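Local coordinates for RagB/SusD domain protein (Flavobacterium johnsoniae, PDB 5J5U), which binds chitin and, as a SusD homologue, probably captures chitin chains at the cell surface for uptake, at residues A367-L372 and A383-Y388; A185-L190 and L333-S338; L25-D30 and K108-Q113; L276-T281 and Y375-A380. One frame throughout, in Å; residues are numbered along the deposited sequence.

How the contacts relate
All four contacts lie in one SusD-family chain, and no bound ligand marks a site among them; each is apolar packing between parts of a largely helical fold. Contacts 2 and 3 are adjacent, with centres about 14 Å apart, and meet where Met-110 reaches Met-188 and Val-335. On the other flank, contacts 1 and 4 have centres about 11 Å apart and join through Leu-372, which packs on Met-278 and Ala-377; their segments alternate along the chain. Contact 2 bridges the two groups, touching contact 1 through Ser-338 and Gln-371. Contacts 1 and 3, with centres about 29 Å apart, do not touch and occupy opposite sides of the chain's centre.

Contact 1: residues A367-L372 and A383-Y388; sequences AGIKQL and ASIDAY
Ile-369 and Ile-385 lie flank to flank between two helices of a near-antiparallel helical hairpin, 357-371 and 382-391, in the largely helical SusD-type fold. The axes of the two short helical segments make an angle of 149° and approach to 11.1 Å, a spacing wide enough for side chains to fill the interface. The two isoleucines run side by side but head opposite ways. The CG2 methyl of Ile-369 meets Ile-385 CG1 at 4.0 Å, while CD1 of Ile-369 extends the other way along the partner, towards Ile-385 CG2 and the ring of Tyr-388. That ring is approached obliquely, Ile-369 CD1 standing 3.9 Å from Tyr-388 CD2. Tyr-388 holds its CG anti to the backbone N (chi1 171°), which lays the ring beside the end of the isoleucine; its hydroxyl makes weak hydrogen bonds to Asp-273 and Gln-406. An alanine in place of Ile-369 is likely to leave a gap between the helices, next to the Tyr-388 ring where the CD1 methyl now lies. Lys-370 crosses Ile-385 at about a right angle. Its extended aliphatic chain covers the isoleucine tip, while its ammonium forms a salt bridge with Glu-366 and a hydrogen bond with Gln-382, the first residue of helix 382-391. The closest approach is between Lys-370 CE and Ile-385 CD1, at 3.7 Å.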
loop_
_atom_site.group_PDB
_atom_site.type_symbol
_atom_site.label_atom_id
_atom_site.label_comp_id
_atom_site.label_asym_id
_atom_site.label_seq_id
_atom_site.Cartn_x
_atom_site.Cartn_y
_atom_site.Cartn_z
ATOM N N ALA A 367 9.918 -14.037 -2.245
ATOM C CA ALA A 367 8.472 -13.953 -2.419
ATOM C C ALA A 367 8.051 -12.709 -3.230
ATOM O O ALA A 367 7.093 -12.750 -4.012
ATOM C CB ALA A 367 7.800 -13.965 -1.075
ATOM N N GLY A 368 8.791 -11.618 -3.061
ATOM C CA GLY A 368 8.502 -10.383 -3.776
ATOM C C GLY A 368 8.887 -10.475 -5.243
ATOM O O GLY A 368 8.190 -9.946 -6.117
ATOM N N ILE A 369 10.009 -11.149 -5.506
ATOM C CA ILE A 369 10.451 -11.374 -6.880
ATOM C C ILE A 369 9.456 -12.260 -7.615
ATOM O O ILE A 369 9.132 -12.000 -8.778
ATOM C CB ILE A 369 11.857 -12.007 -6.935
ATOM C CG1 ILE A 369 12.886 -11.044 -6.347
ATOM C CG2 ILE A 369 12.252 -12.330 -8.375
ATOM C CD1 ILE A 369 14.235 -11.683 -6.104
ATOM N N LYS A 370 8.922 -13.267 -6.930
ATOM C CA LYS A 370 7.992 -14.183 -7.590
ATOM C C LYS A 370 6.566 -13.678 -7.662
ATOM O O LYS A 370 5.795 -14.168 -8.490
ATOM C CB LYS A 370 7.996 -15.566 -6.911
ATOM C CG LYS A 370 9.235 -16.406 -7.251
ATOM C CD LYS A 370 9.294 -17.759 -6.532
ATOM C CE LYS A 370 10.531 -18.547 -6.998
ATOM N NZ LYS A 370 10.629 -19.910 -6.412
ATOM N N GLN A 371 6.196 -12.720 -6.807
ATOM C CA GLN A 371 4.801 -12.271 -6.776
ATOM C C GLN A 371 4.439 -11.531 -8.063
ATOM O O GLN A 371 3.271 -11.414 -8.414
ATOM C CB GLN A 371 4.540 -11.375 -5.556
ATOM C CG GLN A 371 4.828 -9.899 -5.797
ATOM C CD GLN A 371 4.813 -9.073 -4.525
ATOM O OE1 GLN A 371 5.043 -9.591 -3.432
ATOM N NE2 GLN A 371 4.550 -7.777 -4.664
ATOM N N LEU A 372 5.453 -11.062 -8.779
ATOM C CA LEU A 372 5.236 -10.326 -10.022
ATOM C C LEU A 372 4.747 -11.229 -11.161
ATOM O O LEU A 372 4.232 -10.749 -12.173
ATOM C CB LEU A 372 6.524 -9.619 -10.451
ATOM C CG LEU A 372 7.163 -8.584 -9.527
ATOM C CD1 LEU A 372 8.261 -7.871 -10.286
ATOM C CD2 LEU A 372 6.141 -7.577 -9.031
ATOM N N ALA A 383 17.836 -19.744 -10.225
ATOM C CA ALA A 383 19.260 -19.504 -10.049
ATOM C C ALA A 383 19.545 -18.015 -9.844
ATOM O O ALA A 383 20.361 -17.649 -8.996
ATOM C CB ALA A 383 20.037 -20.040 -11.242
ATOM N N SER A 384 18.870 -17.157 -10.605
ATOM C CA SER A 384 19.079 -15.717 -10.466
ATOM C C SER A 384 18.602 -15.212 -9.099
ATOM O O SER A 384 19.263 -14.383 -8.463
ATOM C CB SER A 384 18.373 -14.956 -11.596
ATOM O OG SER A 384 16.964 -15.124 -11.555
ATOM N N ILE A 385 17.460 -15.727 -8.647
ATOM C CA ILE A 385 16.899 -15.360 -7.346
ATOM C C ILE A 385 17.839 -15.758 -6.225
ATOM O O ILE A 385 18.198 -14.942 -5.372
ATOM C CB ILE A 385 15.521 -16.023 -7.108
ATOM C CG1 ILE A 385 14.529 -15.616 -8.206
ATOM C CG2 ILE A 385 15.000 -15.694 -5.708
ATOM C CD1 ILE A 385 13.156 -16.257 -8.092
ATOM N N ASP A 386 18.259 -17.019 -6.252
ATOM C CA ASP A 386 19.154 -17.543 -5.229
ATOM C C ASP A 386 20.471 -16.768 -5.223
ATOM O O ASP A 386 21.013 -16.436 -4.161
ATOM C CB ASP A 386 19.390 -19.038 -5.463
ATOM C CG ASP A 386 18.096 -19.846 -5.417
ATOM O OD1 ASP A 386 17.129 -19.387 -4.770
ATOM O OD2 ASP A 386 18.026 -20.928 -6.043
ATOM N N ALA A 387 20.959 -16.441 -6.414
ATOM C CA ALA A 387 22.212 -15.704 -6.539
ATOM C C ALA A 387 22.091 -14.309 -5.926
ATOM O O ALA A 387 22.966 -13.870 -5.168
ATOM C CB ALA A 387 22.634 -15.615 -8.004
ATOM N N TYR A 388 20.997 -13.622 -6.247
ATOM C CA TYR A 388 20.756 -12.268 -5.736
ATOM C C TYR A 388 20.603 -12.237 -4.225
ATOM O O TYR A 388 21.250 -11.441 -3.547
ATOM C CB TYR A 388 19.508 -11.686 -6.399
ATOM C CG TYR A 388 18.991 -10.374 -5.833
ATOM C CD1 TYR A 388 19.719 -9.192 -5.963
ATOM C CD2 TYR A 388 17.745 -10.311 -5.219
ATOM C CE1 TYR A 388 19.229 -7.997 -5.472
ATOM C CE2 TYR A 388 17.248 -9.114 -4.729
ATOM C CZ TYR A 388 17.987 -7.965 -4.861
ATOM O OH TYR A 388 17.475 -6.783 -4.371
#

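Contact 2: residues A185-L190 and L333-S338; sequences ANTMRL and LHVSYS
Val-335 directs both methyls at Thr-187 and Met-188 of helix 178-195, just where the chain of 333-338 passes from strand to helix. Before it, His-334 keeps the strand in its two-stranded antiparallel sheet by backbone hydrogen bonding with Cys-224, and its carbonyl accepts a bond from Arg-191. At Val-335 the branches divide the work. CG1, anti to the backbone N (chi1 -164°), reaches Thr-187 CG2 at 3.7 Å, the two side chains passing alongside with their ends pointing contrary ways. CG2 meets Met-188 SD at 3.8 Å; here the methionine, bent at chi2 and chi3, lies nearly perpendicular to the valine. Ser-336 follows, its carbonyl O 4.2 Å from Thr-187 CG2. Its CB points away from the helix, and OG acts as the N-cap of helix 337-349 by accepting from Glu-339 N. Tyr-337 and Ser-338 then begin that helix and pack on Ala-367. Thr-187 offers its methyl to the contact, while OG1 turns to Lys-183 O and Phe-217 N. The chemistry across the contact is therefore apolar, implying a join that rests on shape and burial while the Thr-187 and Ser-336 hydroxyls find their partners outside it.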
loop_
_atom_site.group_PDB
_atom_site.type_symbol
_atom_site.label_atom_id
_atom_site.label_comp_id
_atom_site.label_asym_id
_atom_site.label_seq_id
_atom_site.Cartn_x
_atom_site.Cartn_y
_atom_site.Cartn_z
ATOM N N ALA A 185 -6.240 -12.307 8.144
ATOM C CA ALA A 185 -6.500 -11.591 9.379
ATOM C C ALA A 185 -5.214 -11.399 10.172
ATOM O O ALA A 185 -4.915 -10.294 10.638
ATOM C CB ALA A 185 -7.533 -12.338 10.209
ATOM N N ASN A 186 -4.420 -12.458 10.280
ATOM C CA ASN A 186 -3.171 -12.367 11.042
ATOM C C ASN A 186 -2.064 -11.529 10.370
ATOM O O ASN A 186 -1.239 -10.909 11.048
ATOM C CB ASN A 186 -2.640 -13.769 11.329
ATOM C CG ASN A 186 -3.496 -14.515 12.329
ATOM O OD1 ASN A 186 -3.981 -13.934 13.307
ATOM N ND2 ASN A 186 -3.717 -15.799 12.073
ATOM N N THR A 187 -2.023 -11.552 9.041
ATOM C CA THR A 187 -1.033 -10.778 8.305
ATOM C C THR A 187 -1.366 -9.286 8.419
ATOM O O THR A 187 -0.475 -8.466 8.686
ATOM C CB THR A 187 -0.960 -11.225 6.831
ATOM O OG1 THR A 187 -0.776 -12.644 6.785
ATOM C CG2 THR A 187 0.208 -10.551 6.112
ATOM N N MET A 188 -2.648 -8.943 8.256
ATOM C CA MET A 188 -3.102 -7.575 8.521
ATOM C C MET A 188 -2.731 -7.153 9.943
ATOM O O MET A 188 -2.257 -6.030 10.167
ATOM C CB MET A 188 -4.617 -7.443 8.300
ATOM C CG MET A 188 -5.019 -7.307 6.822
ATOM S SD MET A 188 -4.311 -5.801 6.086
ATOM C CE MET A 188 -5.188 -4.516 6.979
ATOM N N ARG A 189 -2.945 -8.063 10.897
ATOM C CA ARG A 189 -2.625 -7.786 12.302
ATOM C C ARG A 189 -1.156 -7.431 12.468
ATOM O O ARG A 189 -0.813 -6.467 13.165
ATOM C CB ARG A 189 -2.982 -8.982 13.173
ATOM C CG ARG A 189 -2.660 -8.811 14.648
ATOM C CD ARG A 189 -3.443 -9.849 15.426
ATOM N NE ARG A 189 -3.292 -9.733 16.869
ATOM C CZ ARG A 189 -3.955 -10.490 17.734
ATOM N NH1 ARG A 189 -4.804 -11.407 17.288
ATOM N NH2 ARG A 189 -3.785 -10.323 19.038
ATOM N N LEU A 190 -0.293 -8.190 11.799
ATOM C CA LEU A 190 1.152 -7.915 11.829
ATOM C C LEU A 190 1.533 -6.571 11.163
ATOM O O LEU A 190 2.461 -5.877 11.599
ATOM C CB LEU A 190 1.906 -9.073 11.153
ATOM C CG LEU A 190 3.426 -9.008 11.080
ATOM C CD1 LEU A 190 4.033 -8.999 12.458
ATOM C CD2 LEU A 190 3.952 -10.177 10.261
ATOM N N LEU A 333 -2.852 -6.537 -6.134
ATOM C CA LEU A 333 -2.368 -7.151 -4.901
ATOM C C LEU A 333 -2.580 -6.261 -3.660
ATOM O O LEU A 333 -1.999 -5.181 -3.569
ATOM C CB LEU A 333 -0.871 -7.479 -5.051
ATOM C CG LEU A 333 -0.141 -8.115 -3.863
ATOM C CD1 LEU A 333 -0.749 -9.450 -3.516
ATOM C CD2 LEU A 333 1.354 -8.264 -4.134
ATOM N N HIS A 334 -3.367 -6.737 -2.695
ATOM C CA HIS A 334 -3.643 -5.983 -1.463
ATOM C C HIS A 334 -2.681 -6.262 -0.299
ATOM O O HIS A 334 -2.166 -5.335 0.331
ATOM C CB HIS A 334 -5.068 -6.263 -0.984
ATOM C CG HIS A 334 -6.123 -5.650 -1.845
ATOM N ND1 HIS A 334 -6.340 -4.291 -1.898
ATOM C CD2 HIS A 334 -7.024 -6.210 -2.684
ATOM C CE1 HIS A 334 -7.331 -4.039 -2.733
ATOM N NE2 HIS A 334 -7.762 -5.187 -3.226
ATOM N N VAL A 335 -2.499 -7.541 0.021
ATOM C CA VAL A 335 -1.622 -7.974 1.103
ATOM C C VAL A 335 -0.820 -9.177 0.626
ATOM O O VAL A 335 -1.353 -10.041 -0.072
ATOM C CB VAL A 335 -2.401 -8.342 2.386
ATOM C CG1 VAL A 335 -1.454 -8.392 3.563
ATOM C CG2 VAL A 335 -3.585 -7.357 2.644
ATOM N N SER A 336 0.448 -9.258 1.013
ATOM C CA SER A 336 1.322 -10.221 0.369
ATOM C C SER A 336 2.118 -11.073 1.343
ATOM O O SER A 336 2.284 -10.715 2.515
ATOM C CB SER A 336 2.286 -9.496 -0.568
ATOM O OG SER A 336 3.263 -8.787 0.167
ATOM N N TYR A 337 2.599 -12.210 0.841
ATOM C CA TYR A 337 3.459 -13.099 1.615
ATOM C C TYR A 337 4.835 -12.458 1.792
ATOM O O TYR A 337 5.456 -12.518 2.870
ATOM C CB TYR A 337 3.586 -14.461 0.923
ATOM C CG TYR A 337 4.570 -15.394 1.602
ATOM C CD1 TYR A 337 4.342 -15.843 2.893
ATOM C CD2 TYR A 337 5.716 -15.828 0.954
ATOM C CE1 TYR A 337 5.222 -16.687 3.525
ATOM C CE2 TYR A 337 6.612 -16.685 1.583
ATOM C CZ TYR A 337 6.352 -17.107 2.871
ATOM O OH TYR A 337 7.222 -17.950 3.521
ATOM N N SER A 338 5.290 -11.808 0.727
ATOM C CA SER A 338 6.535 -11.058 0.769
ATOM C C SER A 338 6.493 -10.052 1.915
ATOM O O SER A 338 7.410 -9.990 2.737
ATOM C CB SER A 338 6.787 -10.351 -0.566
ATOM O OG SER A 338 7.898 -9.471 -0.472
#

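Contact 3: residues L25-D30 and K108-Q113; sequences LCMSGD and KVMVAQ
Met-27 lays the end of its side chain over the backbone and CB of Met-110, joining helix 16-29 to helix 98-119 in the helical body of this SusD-family fold. The CE methyl does most of the touching: it sits 3.8 Å from Met-110 CB and 4.0 Å from the Met-110 carbonyl carbon, so the contact is with the root of the second methionine and not with its sulfur. The chain of Met-27 runs straight through chi2 (-172°) and then bends at chi3 (70°), a turn that carries CE onto the helix surface. The two methionine side chains are set almost square to each other, and after leaving the shared contact Met-110 extends to other neighbours, packing on Val-335 of strand 332-335 and on Leu-184 of helix 178-195. The nearest CA atoms, those of Met-27 and Val-111, are 7.3 Å apart, and the Met-27 side chain fills the space towards helix 98-119. Met-27 also touches His-334, and Val-111 packs on Glu-80 of helix 66-90, placing the contact among several elements of the buried interior. On the valine, CG1 is anti to the backbone N (chi1 167°), which leaves the other methyl to make a looser contact with the Met-27 sulfur, Met-27 SD standing 4.2 Å from Val-111 CG2.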
loop_
_atom_site.group_PDB
_atom_site.type_symbol
_atom_site.label_atom_id
_atom_site.label_comp_id
_atom_site.label_asym_id
_atom_site.label_seq_id
_atom_site.Cartn_x
_atom_site.Cartn_y
_atom_site.Cartn_z
ATOM N N LEU A 25 -14.721 -5.290 -4.844
ATOM C CA LEU A 25 -14.462 -4.670 -6.133
ATOM C C LEU A 25 -14.135 -3.155 -5.993
ATOM O O LEU A 25 -13.314 -2.622 -6.734
ATOM C CB LEU A 25 -15.656 -4.908 -7.077
ATOM C CG LEU A 25 -15.652 -6.293 -7.775
ATOM C CD1 LEU A 25 -16.977 -6.634 -8.482
ATOM C CD2 LEU A 25 -14.471 -6.416 -8.750
ATOM N N CYS A 26 -14.732 -2.477 -5.019
ATOM C CA CYS A 26 -14.436 -1.074 -4.769
ATOM C C CYS A 26 -12.973 -0.875 -4.302
ATOM O O CYS A 26 -12.335 0.139 -4.601
ATOM C CB CYS A 26 -15.404 -0.507 -3.727
ATOM S SG CYS A 26 -17.043 -0.004 -4.349
ATOM N N MET A 27 -12.435 -1.851 -3.578
ATOM C CA MET A 27 -11.098 -1.669 -3.021
ATOM C C MET A 27 -9.965 -1.635 -4.055
ATOM O O MET A 27 -8.846 -1.265 -3.709
ATOM C CB MET A 27 -10.798 -2.760 -1.996
ATOM C CG MET A 27 -11.579 -2.604 -0.717
ATOM S SD MET A 27 -11.003 -3.779 0.520
ATOM C CE MET A 27 -9.382 -3.100 0.917
ATOM N N SER A 28 -10.239 -1.981 -5.315
ATOM C CA SER A 28 -9.185 -1.963 -6.343
ATOM C C SER A 28 -9.665 -1.442 -7.689
ATOM O O SER A 28 -8.872 -0.997 -8.495
ATOM C CB SER A 28 -8.592 -3.361 -6.541
ATOM O OG SER A 28 -9.516 -4.211 -7.196
ATOM N N GLY A 29 -10.966 -1.509 -7.937
ATOM C CA GLY A 29 -11.520 -1.091 -9.211
ATOM C C GLY A 29 -12.031 0.340 -9.256
ATOM O O GLY A 29 -12.570 0.780 -10.273
ATOM N N ASP A 30 -11.906 1.060 -8.147
ATOM C CA ASP A 30 -12.307 2.466 -8.125
ATOM C C ASP A 30 -11.109 3.278 -8.616
ATOM O O ASP A 30 -10.184 3.577 -7.852
ATOM C CB ASP A 30 -12.739 2.918 -6.723
ATOM C CG ASP A 30 -13.446 4.272 -6.738
ATOM O OD1 ASP A 30 -13.324 5.000 -7.750
ATOM O OD2 ASP A 30 -14.081 4.626 -5.719
ATOM N N LYS A 108 -13.635 -4.880 7.063
ATOM C CA LYS A 108 -13.861 -3.528 7.545
ATOM C C LYS A 108 -12.546 -2.925 8.002
ATOM O O LYS A 108 -12.328 -1.717 7.845
ATOM C CB LYS A 108 -14.899 -3.488 8.661
ATOM C CG LYS A 108 -14.970 -2.127 9.355
ATOM C CD LYS A 108 -16.389 -1.733 9.721
ATOM C CE LYS A 108 -16.767 -2.190 11.107
ATOM N NZ LYS A 108 -15.723 -1.910 12.120
ATOM N N VAL A 109 -11.637 -3.774 8.485
ATOM C CA VAL A 109 -10.344 -3.252 8.918
ATOM C C VAL A 109 -9.562 -2.799 7.675
ATOM O O VAL A 109 -9.044 -1.691 7.634
ATOM C CB VAL A 109 -9.552 -4.286 9.757
ATOM C CG1 VAL A 109 -8.158 -3.759 10.085
ATOM C CG2 VAL A 109 -10.315 -4.622 11.049
ATOM N N MET A 110 -9.535 -3.632 6.643
ATOM C CA MET A 110 -8.806 -3.306 5.427
ATOM C C MET A 110 -9.326 -2.023 4.779
ATOM O O MET A 110 -8.539 -1.161 4.366
ATOM C CB MET A 110 -8.899 -4.467 4.438
ATOM C CG MET A 110 -8.138 -5.708 4.885
ATOM S SD MET A 110 -8.403 -7.135 3.797
ATOM C CE MET A 110 -7.345 -6.710 2.421
ATOM N N VAL A 111 -10.645 -1.887 4.717
ATOM C CA VAL A 111 -11.256 -0.658 4.235
ATOM C C VAL A 111 -10.776 0.555 5.066
ATOM O O VAL A 111 -10.327 1.546 4.496
ATOM C CB VAL A 111 -12.832 -0.738 4.269
ATOM C CG1 VAL A 111 -13.488 0.643 4.074
ATOM C CG2 VAL A 111 -13.397 -1.775 3.260
ATOM N N ALA A 112 -10.824 0.462 6.395
ATOM C CA ALA A 112 -10.645 1.660 7.243
ATOM C C ALA A 112 -9.174 2.006 7.504
ATOM O O ALA A 112 -8.813 3.171 7.719
ATOM C CB ALA A 112 -11.370 1.473 8.569
ATOM N N GLN A 113 -8.338 0.968 7.502
ATOM C CA GLN A 113 -6.906 1.106 7.729
ATOM C C GLN A 113 -6.231 2.098 6.759
ATOM O O GLN A 113 -5.412 2.922 7.176
ATOM C CB GLN A 113 -6.233 -0.271 7.640
ATOM C CG GLN A 113 -4.728 -0.232 7.654
ATOM C CD GLN A 113 -4.131 -0.498 6.274
ATOM O OE1 GLN A 113 -4.382 -1.556 5.669
ATOM N NE2 GLN A 113 -3.330 0.464 5.767
#

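Contact 4: residues L276-T281 and Y375-A380; sequences LKMLAT and YGAAPA
The loop linking helices 357-371 and 382-391 is fastened here to the short helix 276-279 through one methionine, Met-278, set against Ala-377, Ala-378 and Ala-380. Backbones come close, the CA atoms of Met-278 and Ala-377 being 5.5 Å apart, which the small alanine side chain permits. CB of Met-278 already faces the methyl of Ala-377; with CG anti to the carbonyl carbon (chi1 -56°) the chain runs straight through chi2, and the bend at chi3 (64°) brings CE back to that methyl. Distances of 4.0 Å from Met-278 CB and 3.7 Å from Met-278 CE to Ala-377 CB show the methionine folded about this methyl. The same CE lies 3.7 Å from Ala-378 O, a packing contact with the carbonyl. Farther along the loop, the sulfur meets the third alanine more loosely, with Met-278 SD 4.2 Å from Ala-380 CB. Replacing Met-278 with a serine, which has neither SD nor CE, would probably leave the methyls of Ala-377 and Ala-380 with less apolar cover and open a gap between loop and helix. Around the contact, Met-278 also packs on Leu-372, Leu-279 rests on helix 262-270, and the chain leaves helix 276-279 directly into strand 280-281, which pairs antiparallel with strand 320-321.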
loop_
_atom_site.group_PDB
_atom_site.type_symbol
_atom_site.label_atom_id
_atom_site.label_comp_id
_atom_site.label_asym_id
_atom_site.label_seq_id
_atom_site.Cartn_x
_atom_site.Cartn_y
_atom_site.Cartn_z
ATOM N N LEU A 276 14.084 -6.085 -12.202
ATOM C CA LEU A 276 14.357 -4.937 -13.076
ATOM C C LEU A 276 13.586 -4.957 -14.408
ATOM O O LEU A 276 12.845 -4.005 -14.724
ATOM C CB LEU A 276 15.861 -4.844 -13.361
ATOM C CG LEU A 276 16.305 -3.710 -14.284
ATOM C CD1 LEU A 276 15.928 -2.375 -13.671
ATOM C CD2 LEU A 276 17.813 -3.759 -14.530
ATOM N N LYS A 277 13.759 -6.034 -15.178
ATOM C CA LYS A 277 13.109 -6.172 -16.492
ATOM C C LYS A 277 11.710 -6.777 -16.407
ATOM O O LYS A 277 10.930 -6.694 -17.367
ATOM C CB LYS A 277 13.976 -7.016 -17.443
ATOM C CG LYS A 277 15.422 -6.584 -17.519
ATOM C CD LYS A 277 16.251 -7.610 -18.289
ATOM C CE LYS A 277 17.592 -7.048 -18.707
ATOM N NZ LYS A 277 18.374 -8.058 -19.467
ATOM N N MET A 278 11.387 -7.386 -15.268
ATOM C CA MET A 278 10.014 -7.812 -15.032
ATOM C C MET A 278 9.129 -6.573 -14.907
ATOM O O MET A 278 7.936 -6.630 -15.188
ATOM C CB MET A 278 9.912 -8.670 -13.766
ATOM C CG MET A 278 10.831 -9.897 -13.756
ATOM S SD MET A 278 10.723 -10.873 -12.241
ATOM C CE MET A 278 9.014 -11.424 -12.338
ATOM N N LEU A 279 9.723 -5.458 -14.473
ATOM C CA LEU A 279 8.972 -4.222 -14.220
ATOM C C LEU A 279 9.156 -3.174 -15.325
ATOM O O LEU A 279 8.189 -2.580 -15.782
ATOM C CB LEU A 279 9.385 -3.604 -12.866
ATOM C CG LEU A 279 9.063 -4.380 -11.591
ATOM C CD1 LEU A 279 9.796 -3.809 -10.386
ATOM C CD2 LEU A 279 7.575 -4.402 -11.348
ATOM N N ALA A 280 10.404 -2.940 -15.733
ATOM C CA ALA A 280 10.727 -1.836 -16.641
ATOM C C ALA A 280 10.962 -2.262 -18.102
ATOM O O ALA A 280 11.568 -3.296 -18.381
ATOM C CB ALA A 280 11.945 -1.105 -16.134
ATOM N N THR A 281 10.511 -1.430 -19.029
ATOM C CA THR A 281 10.843 -1.598 -20.422
ATOM C C THR A 281 12.126 -0.817 -20.706
ATOM O O THR A 281 12.367 0.235 -20.099
ATOM C CB THR A 281 9.738 -1.092 -21.332
ATOM O OG1 THR A 281 9.616 0.326 -21.179
ATOM C CG2 THR A 281 8.418 -1.776 -21.012
ATOM N N TYR A 375 1.285 -10.962 -12.597
ATOM C CA TYR A 375 1.054 -9.800 -13.459
ATOM C C TYR A 375 1.294 -10.148 -14.924
ATOM O O TYR A 375 1.072 -9.321 -15.801
ATOM C CB TYR A 375 1.966 -8.630 -13.068
ATOM C CG TYR A 375 1.681 -8.055 -11.712
ATOM C CD1 TYR A 375 0.384 -7.789 -11.313
ATOM C CD2 TYR A 375 2.710 -7.798 -10.818
ATOM C CE1 TYR A 375 0.113 -7.263 -10.059
ATOM C CE2 TYR A 375 2.450 -7.273 -9.562
ATOM C CZ TYR A 375 1.145 -7.012 -9.190
ATOM O OH TYR A 375 0.870 -6.496 -7.944
ATOM N N GLY A 376 1.784 -11.356 -15.177
ATOM C CA GLY A 376 2.103 -11.757 -16.530
ATOM C C GLY A 376 3.578 -11.594 -16.854
ATOM O O GLY A 376 3.974 -11.681 -18.018
ATOM N N ALA A 377 4.398 -11.369 -15.828
ATOM C CA ALA A 377 5.842 -11.244 -16.038
ATOM C C ALA A 377 6.514 -12.616 -16.167
ATOM O O ALA A 377 6.130 -13.584 -15.507
ATOM C CB ALA A 377 6.482 -10.446 -14.912
ATOM N N ALA A 378 7.517 -12.688 -17.029
ATOM C CA ALA A 378 8.276 -13.912 -17.204
ATOM C C ALA A 378 8.945 -14.250 -15.892
ATOM O O ALA A 378 9.710 -13.439 -15.367
ATOM C CB ALA A 378 9.297 -13.755 -18.306
ATOM N N PRO A 379 8.635 -15.434 -15.339
ATOM C CA PRO A 379 9.231 -15.820 -14.057
ATOM C C PRO A 379 10.745 -15.791 -14.128
ATOM O O PRO A 379 11.321 -16.186 -15.135
ATOM C CB PRO A 379 8.699 -17.242 -13.814
ATOM C CG PRO A 379 8.001 -17.648 -15.082
ATOM C CD PRO A 379 7.627 -16.404 -15.801
ATOM N N ALA A 380 11.375 -15.270 -13.087
ATOM C CA ALA A 380 12.819 -15.231 -13.031
ATOM C C ALA A 380 13.338 -16.616 -12.697
ATOM O O ALA A 380 12.715 -17.351 -11.937
ATOM C CB ALA A 380 13.285 -14.226 -11.991
#